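Local coordinates for ABC transporter substrate-binding protein (Rhizobium radiobacter, PDB 6TFX), which binds the mannityl-opine mannopinic acid as the solute-binding component of an ABC transporter that imports such opines, at residues W472-K477 and A483-E488. Numbering follows the deposited sequence.
Sequences WGFELK and APLITE
W472 and P484 make the tightest apolar touch between the two loop segments: the six-membered end of the indole meets the proline ring obliquely, CH2 of W472 lying 3.6 Å from CB of P484. With W472 CG anti to its carbonyl carbon (chi1 -59°), the six-membered ring is brought toward 483-488, where CZ3 of W472 comes to 4.3 Å from CG1 of I486. L476 wedges into the same cluster; its CD2 packs 3.9 Å from CA of P484 and also sits over one face of the indole, near the rim. CB of W472 lies over one face of the F474 ring, near its rim, and the edge of that ring is turned to 483-488: CZ comes within 3.4 Å of the carbonyl O of L485, and T487 OG1 stands in the ring plane, 3.9 Å from CE2. No direct hydrogen bond joins the segments. Instead, one water bridges them, donating to W472 O at 2.7 Å and to L485 O at 2.8 Å. Farther out, D243 accepts a hydrogen bond from W472 NE1, anchoring the indole, while Q489 bonds T487 OG1. The inverse gamma turn centred on L476 bends 472-477. Both segments belong to the loop linking strands 470-471 and 491-492, away from the opine and magnesium sites; L476 and P484 rest on strand 240-255, P484 also touches W464 of strand 454-467, and L485 and I486 pack against helix 26-35.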
loop_
_atom_site.group_PDB
_atom_site.type_symbol
_atom_site.label_atom_id
_atom_site.label_comp_id
_atom_site.label_asym_id
_atom_site.label_seq_id
_atom_site.Cartn_x
_atom_site.Cartn_y
_atom_site.Cartn_z
ATOM N N TRP A 472 -21.956 4.599 1.290
ATOM C CA TRP A 472 -20.803 4.433 2.171
ATOM C C TRP A 472 -21.013 5.078 3.546
ATOM O O TRP A 472 -20.409 4.636 4.521
ATOM C CB TRP A 472 -19.532 5.034 1.557
ATOM C CG TRP A 472 -19.125 4.460 0.228
ATOM C CD1 TRP A 472 -18.918 5.153 -0.927
ATOM C CD2 TRP A 472 -18.790 3.091 -0.057
ATOM N NE1 TRP A 472 -18.507 4.299 -1.928
ATOM C CE2 TRP A 472 -18.409 3.028 -1.420
ATOM C CE3 TRP A 472 -18.767 1.908 0.707
ATOM C CZ2 TRP A 472 -18.036 1.824 -2.041
ATOM C CZ3 TRP A 472 -18.425 0.711 0.081
ATOM C CH2 TRP A 472 -18.074 0.679 -1.278
ATOM N N GLY A 473 -21.831 6.130 3.598
ATOM C CA GLY A 473 -22.048 6.915 4.809
ATOM C C GLY A 473 -21.171 8.157 4.850
ATOM O O GLY A 473 -21.236 8.966 5.786
ATOM N N PHE A 474 -20.368 8.330 3.809
ATOM C CA PHE A 474 -19.426 9.459 3.691
ATOM C C PHE A 474 -18.943 9.485 2.234
ATOM O O PHE A 474 -19.184 8.543 1.481
ATOM C CB PHE A 474 -18.210 9.253 4.623
ATOM C CG PHE A 474 -17.620 7.862 4.586
ATOM C CD1 PHE A 474 -16.713 7.495 3.596
ATOM C CD2 PHE A 474 -18.006 6.901 5.520
ATOM C CE1 PHE A 474 -16.199 6.188 3.539
ATOM C CE2 PHE A 474 -17.502 5.596 5.455
ATOM C CZ PHE A 474 -16.599 5.254 4.469
ATOM N N GLU A 475 -18.225 10.521 1.864
ATOM C CA GLU A 475 -17.687 10.608 0.513
ATOM C C GLU A 475 -16.394 9.768 0.456
ATOM O O GLU A 475 -15.457 10.000 1.232
ATOM C CB GLU A 475 -17.397 12.071 0.180
ATOM C CG GLU A 475 -16.702 12.251 -1.153
ATOM C CD GLU A 475 -16.128 13.642 -1.338
ATOM O OE1 GLU A 475 -15.765 14.300 -0.334
ATOM O OE2 GLU A 475 -16.020 14.065 -2.506
ATOM N N LEU A 476 -16.352 8.802 -0.456
ATOM C CA LEU A 476 -15.157 7.977 -0.578
ATOM C C LEU A 476 -14.174 8.696 -1.504
ATOM O O LEU A 476 -14.255 8.534 -2.724
ATOM C CB LEU A 476 -15.504 6.561 -1.082
ATOM C CG LEU A 476 -14.323 5.581 -1.315
ATOM C CD1 LEU A 476 -13.381 5.458 -0.061
ATOM C CD2 LEU A 476 -14.849 4.220 -1.725
ATOM N N LYS A 477 -13.319 9.557 -0.938
ATOM C CA LYS A 477 -12.318 10.248 -1.752
ATOM C C LYS A 477 -11.051 9.388 -1.783
ATOM O O LYS A 477 -10.374 9.290 -2.813
ATOM C CB LYS A 477 -11.977 11.613 -1.140
ATOM C CG LYS A 477 -11.168 12.521 -2.069
ATOM C CD LYS A 477 -10.925 13.892 -1.442
ATOM C CE LYS A 477 -10.170 14.823 -2.362
ATOM N NZ LYS A 477 -8.698 14.731 -2.163
ATOM N N ALA A 483 -8.694 1.244 -1.509
ATOM C CA ALA A 483 -9.839 0.345 -1.604
ATOM C C ALA A 483 -10.971 0.881 -0.738
ATOM O O ALA A 483 -10.717 1.629 0.211
ATOM C CB ALA A 483 -9.448 -1.043 -1.126
ATOM N N PRO A 484 -12.221 0.489 -1.013
ATOM C CA PRO A 484 -13.332 0.970 -0.172
ATOM C C PRO A 484 -13.150 0.641 1.307
ATOM O O PRO A 484 -12.603 -0.401 1.672
ATOM C CB PRO A 484 -14.541 0.208 -0.718
ATOM C CG PRO A 484 -14.182 -0.135 -2.134
ATOM C CD PRO A 484 -12.700 -0.409 -2.081
ATOM N N LEU A 485 -13.652 1.542 2.153
ATOM C CA LEU A 485 -13.645 1.354 3.591
ATOM C C LEU A 485 -15.094 1.084 3.986
ATOM O O LEU A 485 -15.968 1.946 3.806
ATOM C CB LEU A 485 -13.114 2.602 4.332
ATOM C CG LEU A 485 -13.062 2.488 5.857
ATOM C CD1 LEU A 485 -11.952 1.528 6.310
ATOM C CD2 LEU A 485 -12.883 3.852 6.494
ATOM N N ILE A 486 -15.339 -0.120 4.509
ATOM C CA ILE A 486 -16.661 -0.508 5.001
ATOM C C ILE A 486 -16.610 -0.302 6.516
ATOM O O ILE A 486 -15.677 -0.751 7.187
ATOM C CB ILE A 486 -17.044 -1.953 4.592
ATOM C CG1 ILE A 486 -17.022 -2.064 3.042
ATOM C CG2 ILE A 486 -18.422 -2.320 5.154
ATOM C CD1 ILE A 486 -17.030 -3.440 2.558
ATOM N N THR A 487 -17.583 0.454 7.033
ATOM C CA THR A 487 -17.617 0.793 8.450
ATOM C C THR A 487 -18.989 0.459 9.028
ATOM O O THR A 487 -19.857 -0.106 8.338
ATOM C CB THR A 487 -17.342 2.307 8.675
ATOM O OG1 THR A 487 -18.482 3.043 8.256
ATOM C CG2 THR A 487 -16.065 2.822 7.969
ATOM N N GLU A 488 -19.211 0.872 10.286
ATOM C CA GLU A 488 -20.522 0.702 10.932
ATOM C C GLU A 488 -21.584 1.611 10.244
ATOM O O GLU A 488 -22.780 1.449 10.484
ATOM C CB GLU A 488 -20.423 1.004 12.451
ATOM C CG GLU A 488 -20.354 2.481 12.844
ATOM C CD GLU A 488 -19.039 3.199 12.609
ATOM O OE1 GLU A 488 -18.086 2.577 12.089
ATOM O OE2 GLU A 488 -18.958 4.392 12.969
HETATM O O HOH W 1 -18.623 2.734 3.928
#